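Local structure of putative uncharacterized protein gbs1890 (Streptococcus agalactiae NEM316, 4TKZ) at residues K3-D14 / Y29-A37; D54-T62 / E107-V116. The protein probably relays a phosphoryl group during sugar uptake, as the cytoplasmic EIIA component of a mannose-type phosphotransferase system. One frame throughout, in Å; residues are numbered along the deposited sequence.

Contact 1: residues K3-D14 / Y29-A37; sequences KIIIVAHGNFPD and YVVGINFIA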
loop_
_atom_site.group_PDB
_atom_site.type_symbol
_atom_site.label_atom_id
_atom_site.label_comp_id
_atom_site.label_asym_id
_atom_site.label_seq_id
_atom_site.Cartn_x
_atom_site.Cartn_y
_atom_site.Cartn_z
ATOM N N LYS A 3 10.008 -16.413 4.030
ATOM C CA LYS A 3 9.132 -16.252 2.872
ATOM C C LYS A 3 8.138 -15.109 3.086
ATOM O O LYS A 3 7.536 -14.989 4.156
ATOM C CB LYS A 3 8.389 -17.561 2.560
ATOM C CG LYS A 3 7.491 -17.451 1.335
ATOM C CD LYS A 3 6.870 -18.771 0.944
ATOM C CE LYS A 3 5.874 -18.577 -0.185
ATOM N NZ LYS A 3 5.543 -19.868 -0.864
ATOM N N ILE A 4 7.976 -14.268 2.066
ATOM C CA ILE A 4 7.062 -13.124 2.131
ATOM C C ILE A 4 5.822 -13.400 1.300
ATOM O O ILE A 4 5.920 -13.672 0.103
ATOM C CB ILE A 4 7.765 -11.842 1.613
ATOM C CG1 ILE A 4 8.950 -11.506 2.508
ATOM C CG2 ILE A 4 6.800 -10.648 1.566
ATOM C CD1 ILE A 4 9.821 -10.377 1.975
ATOM N N ILE A 5 4.654 -13.333 1.935
ATOM C CA ILE A 5 3.412 -13.582 1.227
ATOM C C ILE A 5 2.514 -12.364 1.323
ATOM O O ILE A 5 2.194 -11.887 2.420
ATOM C CB ILE A 5 2.680 -14.805 1.814
ATOM C CG1 ILE A 5 3.605 -16.016 1.806
ATOM C CG2 ILE A 5 1.404 -15.109 1.029
ATOM C CD1 ILE A 5 2.954 -17.292 2.404
ATOM N N ILE A 6 2.099 -11.869 0.165
ATOM C CA ILE A 6 1.219 -10.714 0.093
ATOM C C ILE A 6 -0.205 -11.139 -0.244
ATOM O O ILE A 6 -0.454 -11.712 -1.319
ATOM C CB ILE A 6 1.704 -9.736 -0.991
ATOM C CG1 ILE A 6 3.148 -9.299 -0.726
ATOM C CG2 ILE A 6 0.804 -8.501 -1.049
ATOM C CD1 ILE A 6 3.753 -8.469 -1.868
ATOM N N VAL A 7 -1.137 -10.861 0.666
ATOM C CA VAL A 7 -2.542 -11.166 0.429
ATOM C C VAL A 7 -3.357 -9.889 0.503
ATOM O O VAL A 7 -3.341 -9.198 1.523
ATOM C CB VAL A 7 -3.095 -12.161 1.475
ATOM C CG1 VAL A 7 -4.393 -12.764 0.973
ATOM C CG2 VAL A 7 -2.069 -13.232 1.768
ATOM N N ALA A 8 -4.069 -9.559 -0.573
ATOM C CA ALA A 8 -4.842 -8.322 -0.591
ATOM C C ALA A 8 -5.980 -8.356 -1.603
ATOM O O ALA A 8 -5.994 -9.185 -2.510
ATOM C CB ALA A 8 -3.912 -7.122 -0.860
ATOM N N HIS A 9 -6.934 -7.447 -1.419
ATOM C CA HIS A 9 -8.104 -7.317 -2.279
ATOM C C HIS A 9 -7.751 -6.940 -3.716
ATOM O O HIS A 9 -6.882 -6.093 -3.956
ATOM C CB HIS A 9 -9.037 -6.240 -1.710
ATOM C CG HIS A 9 -9.708 -6.626 -0.424
ATOM N ND1 HIS A 9 -9.111 -6.453 0.808
ATOM C CD2 HIS A 9 -10.931 -7.149 -0.179
ATOM C CE1 HIS A 9 -9.933 -6.874 1.754
ATOM N NE2 HIS A 9 -11.046 -7.295 1.182
ATOM N N GLY A 10 -8.455 -7.539 -4.668
ATOM C CA GLY A 10 -8.220 -7.280 -6.076
ATOM C C GLY A 10 -6.846 -7.737 -6.509
ATOM O O GLY A 10 -6.328 -8.731 -5.992
ATOM N N ASN A 11 -6.259 -7.016 -7.463
ATOM C CA ASN A 11 -4.907 -7.307 -7.912
ATOM C C ASN A 11 -3.865 -6.366 -7.292
ATOM O O ASN A 11 -2.814 -6.139 -7.868
ATOM C CB ASN A 11 -4.839 -7.309 -9.445
ATOM C CG ASN A 11 -5.636 -8.463 -10.054
ATOM O OD1 ASN A 11 -6.763 -8.285 -10.515
ATOM N ND2 ASN A 11 -5.057 -9.655 -10.034
ATOM N N PHE A 12 -4.188 -5.830 -6.114
ATOM C CA PHE A 12 -3.233 -5.118 -5.245
ATOM C C PHE A 12 -1.926 -5.914 -5.099
ATOM O O PHE A 12 -0.859 -5.336 -5.256
ATOM C CB PHE A 12 -3.915 -4.861 -3.881
ATOM C CG PHE A 12 -3.118 -4.034 -2.862
ATOM C CD1 PHE A 12 -1.802 -4.333 -2.516
ATOM C CD2 PHE A 12 -3.763 -3.025 -2.160
ATOM C CE1 PHE A 12 -1.129 -3.596 -1.550
ATOM C CE2 PHE A 12 -3.099 -2.273 -1.194
ATOM C CZ PHE A 12 -1.780 -2.562 -0.888
ATOM N N PRO A 13 -1.989 -7.228 -4.786
ATOM C CA PRO A 13 -0.688 -7.907 -4.681
ATOM C C PRO A 13 0.132 -7.840 -5.969
ATOM O O PRO A 13 1.334 -7.561 -5.891
ATOM C CB PRO A 13 -1.076 -9.358 -4.375
ATOM C CG PRO A 13 -2.366 -9.227 -3.623
ATOM C CD PRO A 13 -3.090 -8.130 -4.367
ATOM N N ASP A 14 -0.490 -8.070 -7.123
ATOM C CA ASP A 14 0.252 -7.983 -8.380
ATOM C C ASP A 14 0.822 -6.597 -8.587
ATOM O O ASP A 14 1.937 -6.447 -9.080
ATOM C CB ASP A 14 -0.646 -8.304 -9.571
ATOM C CG ASP A 14 -0.925 -9.771 -9.707
ATOM O OD1 ASP A 14 -0.151 -10.578 -9.157
ATOM O OD2 ASP A 14 -1.926 -10.104 -10.371
ATOM N N TYR A 29 11.236 -16.252 -3.044
ATOM C CA TYR A 29 10.381 -16.449 -1.883
ATOM C C TYR A 29 9.509 -15.243 -1.560
ATOM O O TYR A 29 9.385 -14.840 -0.403
ATOM C CB TYR A 29 11.234 -16.831 -0.682
ATOM C CG TYR A 29 12.103 -18.025 -0.978
ATOM C CD1 TYR A 29 11.531 -19.259 -1.234
ATOM C CD2 TYR A 29 13.489 -17.918 -1.022
ATOM C CE1 TYR A 29 12.301 -20.359 -1.511
ATOM C CE2 TYR A 29 14.275 -19.020 -1.302
ATOM C CZ TYR A 29 13.666 -20.240 -1.540
ATOM O OH TYR A 29 14.424 -21.352 -1.819
ATOM N N VAL A 30 8.916 -14.666 -2.597
ATOM C CA VAL A 30 7.959 -13.590 -2.426
ATOM C C VAL A 30 6.799 -13.887 -3.359
ATOM O O VAL A 30 6.980 -13.927 -4.575
ATOM C CB VAL A 30 8.581 -12.216 -2.800
ATOM C CG1 VAL A 30 7.533 -11.121 -2.707
ATOM C CG2 VAL A 30 9.775 -11.902 -1.905
ATOM N N VAL A 31 5.617 -14.135 -2.797
ATOM C CA VAL A 31 4.450 -14.462 -3.611
ATOM C C VAL A 31 3.258 -13.576 -3.297
ATOM O O VAL A 31 3.128 -13.031 -2.187
ATOM C CB VAL A 31 4.022 -15.940 -3.437
ATOM C CG1 VAL A 31 5.187 -16.871 -3.692
ATOM C CG2 VAL A 31 3.481 -16.164 -2.052
ATOM N N GLY A 32 2.368 -13.450 -4.272
ATOM C CA GLY A 32 1.149 -12.695 -4.066
ATOM C C GLY A 32 -0.060 -13.592 -4.222
ATOM O O GLY A 32 -0.089 -14.474 -5.086
ATOM N N ILE A 33 -1.047 -13.381 -3.361
ATOM C CA ILE A 33 -2.342 -14.007 -3.525
ATOM C C ILE A 33 -3.367 -12.907 -3.774
ATOM O O ILE A 33 -3.703 -12.136 -2.870
ATOM C CB ILE A 33 -2.714 -14.848 -2.281
ATOM C CG1 ILE A 33 -1.673 -15.950 -2.075
ATOM C CG2 ILE A 33 -4.085 -15.444 -2.439
ATOM C CD1 ILE A 33 -1.908 -16.833 -0.849
ATOM N N ASN A 34 -3.858 -12.835 -5.007
ATOM C CA ASN A 34 -4.833 -11.823 -5.376
ATOM C C ASN A 34 -6.256 -12.234 -5.011
ATOM O O ASN A 34 -6.808 -13.158 -5.605
ATOM C CB ASN A 34 -4.741 -11.518 -6.878
ATOM C CG ASN A 34 -3.362 -11.026 -7.295
ATOM O OD1 ASN A 34 -3.024 -9.861 -7.097
ATOM N ND2 ASN A 34 -2.571 -11.909 -7.891
ATOM N N PHE A 35 -6.841 -11.541 -4.038
ATOM C CA PHE A 35 -8.211 -11.807 -3.607
ATOM C C PHE A 35 -9.168 -11.057 -4.518
ATOM O O PHE A 35 -9.615 -9.954 -4.199
ATOM C CB PHE A 35 -8.409 -11.373 -2.154
ATOM C CG PHE A 35 -9.787 -11.648 -1.609
ATOM C CD1 PHE A 35 -10.426 -12.859 -1.864
ATOM C CD2 PHE A 35 -10.433 -10.706 -0.822
ATOM C CE1 PHE A 35 -11.694 -13.124 -1.351
ATOM C CE2 PHE A 35 -11.701 -10.954 -0.299
ATOM C CZ PHE A 35 -12.338 -12.171 -0.568
ATOM N N ILE A 36 -9.487 -11.671 -5.652
ATOM C CA ILE A 36 -10.252 -10.991 -6.692
ATOM C C ILE A 36 -11.742 -11.292 -6.581
ATOM O O ILE A 36 -12.156 -12.195 -5.848
ATOM C CB ILE A 36 -9.755 -11.385 -8.096
ATOM C CG1 ILE A 36 -10.012 -12.873 -8.348
ATOM C CG2 ILE A 36 -8.266 -11.060 -8.260
ATOM C CD1 ILE A 36 -9.693 -13.316 -9.750
ATOM N N ALA A 37 -12.549 -10.522 -7.305
ATOM C CA ALA A 37 -13.987 -10.740 -7.331
ATOM C C ALA A 37 -14.279 -12.153 -7.797
ATOM O O ALA A 37 -13.722 -12.617 -8.794
ATOM C CB ALA A 37 -14.668 -9.739 -8.239
#
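The rings of His9 and Phe35 form an offset edge-to-face pair: Phe35 turns its CD2–CE2 edge on the imidazole, Phe35 CD2 lying 3.6 Å from His9 CD2, with the planes at 62°. Phe35 reaches this place because its CG is anti to the backbone N (chi1 -178°). From within strand 30-35 the amide of Asn34 reaches the first turn of helix 12-24. Asn34 OD1 accepts Asp14 N at 3.1 Å in the carbonyl plane, on a lone pair, and Asn34 ND2 gives a hydrogen to Asp14 OD1 at 3.0 Å, from above the carboxylate plane. Asparagine suits the spot, being donor and acceptor at once. Asn11 ND2 bonds Asp14 OD2, steadying that carboxylate. Gly32, without a side chain, lets Pro13 CB come within 4.0 Å of Gly32 CA.

The strands run parallel, with alternating backbone bonds such as Ile33 N to Ile6 O at 2.7 Å. Branched residues suit the extended chain, and Ile5 CG2 lies 3.9 Å from Val31 CG2. In mannose-family EIIA domains the phosphorylated histidine ends the first strand, so His9 is probably that residue; its ND1 bonds Asp63.

Helix 41-52 covers the Ile5 and Val31 face and helix 93-102 packs on Ile4 and Ile6, while strand 57-62 flanks strand 3-9 and Leu22 of the second subunit packs on His9.

Contact 2: residues D54-T62 / E107-V116; sequences DFKEILVLT and EHVDDLVDKV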
loop_
_atom_site.group_PDB
_atom_site.type_symbol
_atom_site.label_atom_id
_atom_site.label_comp_id
_atom_site.label_asym_id
_atom_site.label_seq_id
_atom_site.Cartn_x
_atom_site.Cartn_y
_atom_site.Cartn_z
ATOM N N ASP A 54 5.956 -25.808 2.984
ATOM C CA ASP A 54 7.360 -26.146 3.153
ATOM C C ASP A 54 8.206 -25.003 3.706
ATOM O O ASP A 54 9.424 -24.967 3.503
ATOM C CB ASP A 54 7.930 -26.617 1.815
ATOM C CG ASP A 54 7.240 -27.861 1.303
ATOM O OD1 ASP A 54 7.423 -28.920 1.928
ATOM O OD2 ASP A 54 6.505 -27.779 0.293
ATOM N N PHE A 55 7.569 -24.076 4.411
ATOM C CA PHE A 55 8.295 -22.956 5.005
ATOM C C PHE A 55 8.049 -22.842 6.514
ATOM O O PHE A 55 6.960 -23.147 7.003
ATOM C CB PHE A 55 7.973 -21.657 4.254
ATOM C CG PHE A 55 8.447 -21.660 2.826
ATOM C CD1 PHE A 55 7.655 -22.202 1.818
ATOM C CD2 PHE A 55 9.691 -21.140 2.489
ATOM C CE1 PHE A 55 8.080 -22.227 0.516
ATOM C CE2 PHE A 55 10.127 -21.155 1.176
ATOM C CZ PHE A 55 9.318 -21.696 0.185
ATOM N N LYS A 56 9.082 -22.434 7.246
ATOM C CA LYS A 56 9.033 -22.407 8.703
ATOM C C LYS A 56 8.916 -20.977 9.230
ATOM O O LYS A 56 8.304 -20.735 10.277
ATOM C CB LYS A 56 10.281 -23.099 9.256
ATOM C CG LYS A 56 10.497 -22.992 10.755
ATOM C CD LYS A 56 11.827 -23.648 11.130
ATOM C CE LYS A 56 12.176 -23.459 12.599
ATOM N NZ LYS A 56 13.542 -23.983 12.909
ATOM N N GLU A 57 9.508 -20.038 8.492
ATOM C CA GLU A 57 9.516 -18.623 8.854
ATOM C C GLU A 57 8.813 -17.842 7.753
ATOM O O GLU A 57 9.314 -17.761 6.632
ATOM C CB GLU A 57 10.957 -18.135 8.994
ATOM C CG GLU A 57 11.800 -18.958 9.962
ATOM C CD GLU A 57 11.492 -18.667 11.419
ATOM O OE1 GLU A 57 10.771 -17.684 11.698
ATOM O OE2 GLU A 57 11.980 -19.420 12.290
ATOM N N ILE A 58 7.651 -17.278 8.072
ATOM C CA ILE A 58 6.770 -16.692 7.060
ATOM C C ILE A 58 6.213 -15.338 7.485
ATOM O O ILE A 58 5.639 -15.188 8.569
ATOM C CB ILE A 58 5.592 -17.638 6.726
ATOM C CG1 ILE A 58 6.116 -18.947 6.136
ATOM C CG2 ILE A 58 4.614 -16.995 5.753
ATOM C CD1 ILE A 58 5.401 -20.172 6.666
ATOM N N LEU A 59 6.390 -14.340 6.625
ATOM C CA LEU A 59 5.815 -13.038 6.898
ATOM C C LEU A 59 4.682 -12.800 5.915
ATOM O O LEU A 59 4.897 -12.783 4.704
ATOM C CB LEU A 59 6.883 -11.939 6.790
ATOM C CG LEU A 59 6.382 -10.506 6.993
ATOM C CD1 LEU A 59 5.742 -10.308 8.366
ATOM C CD2 LEU A 59 7.510 -9.517 6.785
ATOM N N VAL A 60 3.479 -12.609 6.443
ATOM C CA VAL A 60 2.315 -12.354 5.607
ATOM C C VAL A 60 1.904 -10.890 5.674
ATOM O O VAL A 60 1.530 -10.366 6.741
ATOM C CB VAL A 60 1.110 -13.217 6.000
ATOM C CG1 VAL A 60 -0.031 -12.953 5.025
ATOM C CG2 VAL A 60 1.484 -14.699 6.013
ATOM N N LEU A 61 1.974 -10.220 4.529
ATOM C CA LEU A 61 1.636 -8.809 4.482
ATOM C C LEU A 61 0.252 -8.639 3.872
ATOM O O LEU A 61 0.022 -9.008 2.725
ATOM C CB LEU A 61 2.688 -8.055 3.662
ATOM C CG LEU A 61 4.109 -8.376 4.135
ATOM C CD1 LEU A 61 5.128 -7.623 3.270
ATOM C CD2 LEU A 61 4.258 -7.997 5.612
ATOM N N THR A 62 -0.678 -8.078 4.633
ATOM C CA THR A 62 -2.044 -7.958 4.137
ATOM C C THR A 62 -2.498 -6.535 4.113
ATOM O O THR A 62 -1.965 -5.704 4.844
ATOM C CB THR A 62 -3.043 -8.738 5.006
ATOM O OG1 THR A 62 -3.185 -8.087 6.280
ATOM C CG2 THR A 62 -2.565 -10.170 5.197
ATOM N N GLU A 107 17.452 -14.853 11.034
ATOM C CA GLU A 107 17.029 -16.242 10.955
ATOM C C GLU A 107 15.516 -16.338 11.100
ATOM O O GLU A 107 14.854 -17.080 10.367
ATOM C CB GLU A 107 17.688 -17.062 12.061
ATOM C CG GLU A 107 19.111 -17.499 11.771
ATOM C CD GLU A 107 19.391 -18.879 12.328
ATOM O OE1 GLU A 107 20.543 -19.350 12.217
ATOM O OE2 GLU A 107 18.448 -19.492 12.876
ATOM N N HIS A 108 14.975 -15.575 12.047
ATOM C CA HIS A 108 13.568 -15.689 12.417
ATOM C C HIS A 108 12.753 -14.447 12.094
ATOM O O HIS A 108 13.187 -13.330 12.355
ATOM C CB HIS A 108 13.444 -15.993 13.910
ATOM C CG HIS A 108 14.005 -17.324 14.303
ATOM N ND1 HIS A 108 13.236 -18.466 14.360
ATOM C CD2 HIS A 108 15.259 -17.693 14.653
ATOM C CE1 HIS A 108 13.993 -19.484 14.733
ATOM N NE2 HIS A 108 15.225 -19.041 14.917
ATOM N N VAL A 109 11.554 -14.662 11.559
ATOM C CA VAL A 109 10.637 -13.574 11.228
ATOM C C VAL A 109 10.284 -12.712 12.454
ATOM O O VAL A 109 9.998 -11.523 12.316
ATOM C CB VAL A 109 9.355 -14.110 10.534
ATOM C CG1 VAL A 109 8.527 -14.964 11.493
ATOM C CG2 VAL A 109 8.523 -12.961 9.971
ATOM N N ASP A 110 10.321 -13.306 13.649
ATOM C CA ASP A 110 10.075 -12.555 14.884
ATOM C C ASP A 110 11.011 -11.353 15.025
ATOM O O ASP A 110 10.609 -10.290 15.493
ATOM C CB ASP A 110 10.240 -13.452 16.114
ATOM C CG ASP A 110 9.141 -14.483 16.241
ATOM O OD1 ASP A 110 8.163 -14.417 15.468
ATOM O OD2 ASP A 110 9.254 -15.361 17.128
ATOM N N ASP A 111 12.262 -11.533 14.623
ATOM C CA ASP A 111 13.275 -10.499 14.802
ATOM C C ASP A 111 13.271 -9.508 13.641
ATOM O O ASP A 111 13.960 -8.491 13.676
ATOM C CB ASP A 111 14.650 -11.152 14.977
ATOM C CG ASP A 111 14.674 -12.150 16.125
ATOM O OD1 ASP A 111 14.041 -11.866 17.162
ATOM O OD2 ASP A 111 15.308 -13.221 15.984
ATOM N N LEU A 112 12.473 -9.808 12.618
ATOM C CA LEU A 112 12.362 -8.949 11.442
ATOM C C LEU A 112 11.143 -8.023 11.503
ATOM O O LEU A 112 11.187 -6.907 10.990
ATOM C CB LEU A 112 12.329 -9.790 10.157
ATOM C CG LEU A 112 11.903 -9.111 8.855
ATOM C CD1 LEU A 112 12.979 -8.135 8.370
ATOM C CD2 LEU A 112 11.560 -10.129 7.774
ATOM N N VAL A 113 10.065 -8.475 12.135
ATOM C CA VAL A 113 8.802 -7.721 12.117
ATOM C C VAL A 113 8.857 -6.332 12.742
ATOM O O VAL A 113 8.172 -5.423 12.280
ATOM C CB VAL A 113 7.633 -8.497 12.772
ATOM C CG1 VAL A 113 7.150 -9.576 11.846
ATOM C CG2 VAL A 113 8.045 -9.057 14.117
ATOM N N ASP A 114 9.653 -6.169 13.793
ATOM C CA ASP A 114 9.725 -4.888 14.486
ATOM C C ASP A 114 10.335 -3.797 13.602
ATOM O O ASP A 114 9.904 -2.645 13.628
ATOM C CB ASP A 114 10.497 -5.041 15.798
ATOM C CG ASP A 114 9.779 -5.948 16.783
ATOM O OD1 ASP A 114 8.531 -5.945 16.791
ATOM O OD2 ASP A 114 10.457 -6.678 17.538
ATOM N N LYS A 115 11.324 -4.177 12.806
ATOM C CA LYS A 115 11.938 -3.254 11.856
ATOM C C LYS A 115 10.967 -2.935 10.721
ATOM O O LYS A 115 10.916 -1.811 10.227
ATOM C CB LYS A 115 13.204 -3.892 11.299
ATOM C CG LYS A 115 14.077 -2.975 10.493
ATOM C CD LYS A 115 15.496 -3.522 10.467
ATOM C CE LYS A 115 15.921 -3.966 11.864
ATOM N NZ LYS A 115 17.245 -4.647 11.865
ATOM N N VAL A 116 10.193 -3.936 10.311
ATOM C CA VAL A 116 9.253 -3.776 9.207
ATOM C C VAL A 116 8.128 -2.822 9.599
ATOM O O VAL A 116 7.736 -1.951 8.824
ATOM C CB VAL A 116 8.694 -5.148 8.767
ATOM C CG1 VAL A 116 7.493 -4.979 7.865
ATOM C CG2 VAL A 116 9.784 -5.962 8.062
HETATM O O HOH W 1 10.277 -16.327 14.132
#
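Leu59 lies obliquely across Val109 and Val113, Leu59 CB 3.7 Å from Val109 CG2 and Leu59 CD1 3.8 Å from Val113 CG1. This is the layered packing of a doubly wound alpha/beta fold, a parallel sheet of strand order 2-1-3-4 with helices on both faces; here helix 110-122 runs along strand 57-62, the axes of strand 57-62 and the helical segment 110-116 being 27° apart. With CG anti to the backbone N (chi1 177°), Leu59 spreads its two methyls along the helix, and Leu59 CD2 meets Leu112 CD2 at 4.2 Å. Leucine suits the strand because its forked end can touch several helix residues, while valines offer compact branched surfaces against it. Ala99 of helix 93-102 adjoins Leu59 and Met95 adjoins Val116, so two helices share this greasy layer.

At the strand's beginning the contact turns polar. Glu57 is buried, and its chain bends at chi2 to bring the carboxylate to the backbone of His108 and Val109. The carboxylate stands nearly perpendicular to the His108 ring, at 89°, with Glu57 OE2 2.6 Å from His108 ND1. A glutamate is apt here: it is long enough to reach the backbone amide of Val109 near the helix's N-terminal end, whose dipole would probably stabilise a negative charge. Glu57 OE1 accepts Val109 N at 3.1 Å, from above the carboxylate plane. Glu57 OE1 also takes a hydrogen at 2.8 Å from a water, which in turn accepts the amide hydrogen of Asp110, its oxygen 3.1 Å from Asp110 N.

From the N terminus, the chain runs up strand 3-9, returns through helix 12-24 and comes back as strand 30-35; contact 1 thereby closes a short beta-alpha-beta crossover. Only after helix 41-52 does contact 2 open, at strand 57-62, and it closes a longer loop, through helix 68-76, strand 84-89 and helix 93-102, when residues 107-116 arrive. The two loops follow in series, neither nesting nor crossing. They meet in the sheet, where strands 3-9 and 57-62 are neighbours joined by probable backbone hydrogen bonds; just before strands 30-35 and 57-62, Tyr29 packs on Phe55. Contact 1 thus sets an edge strand beside the first, and contact 2 seats a late helix on the sheet.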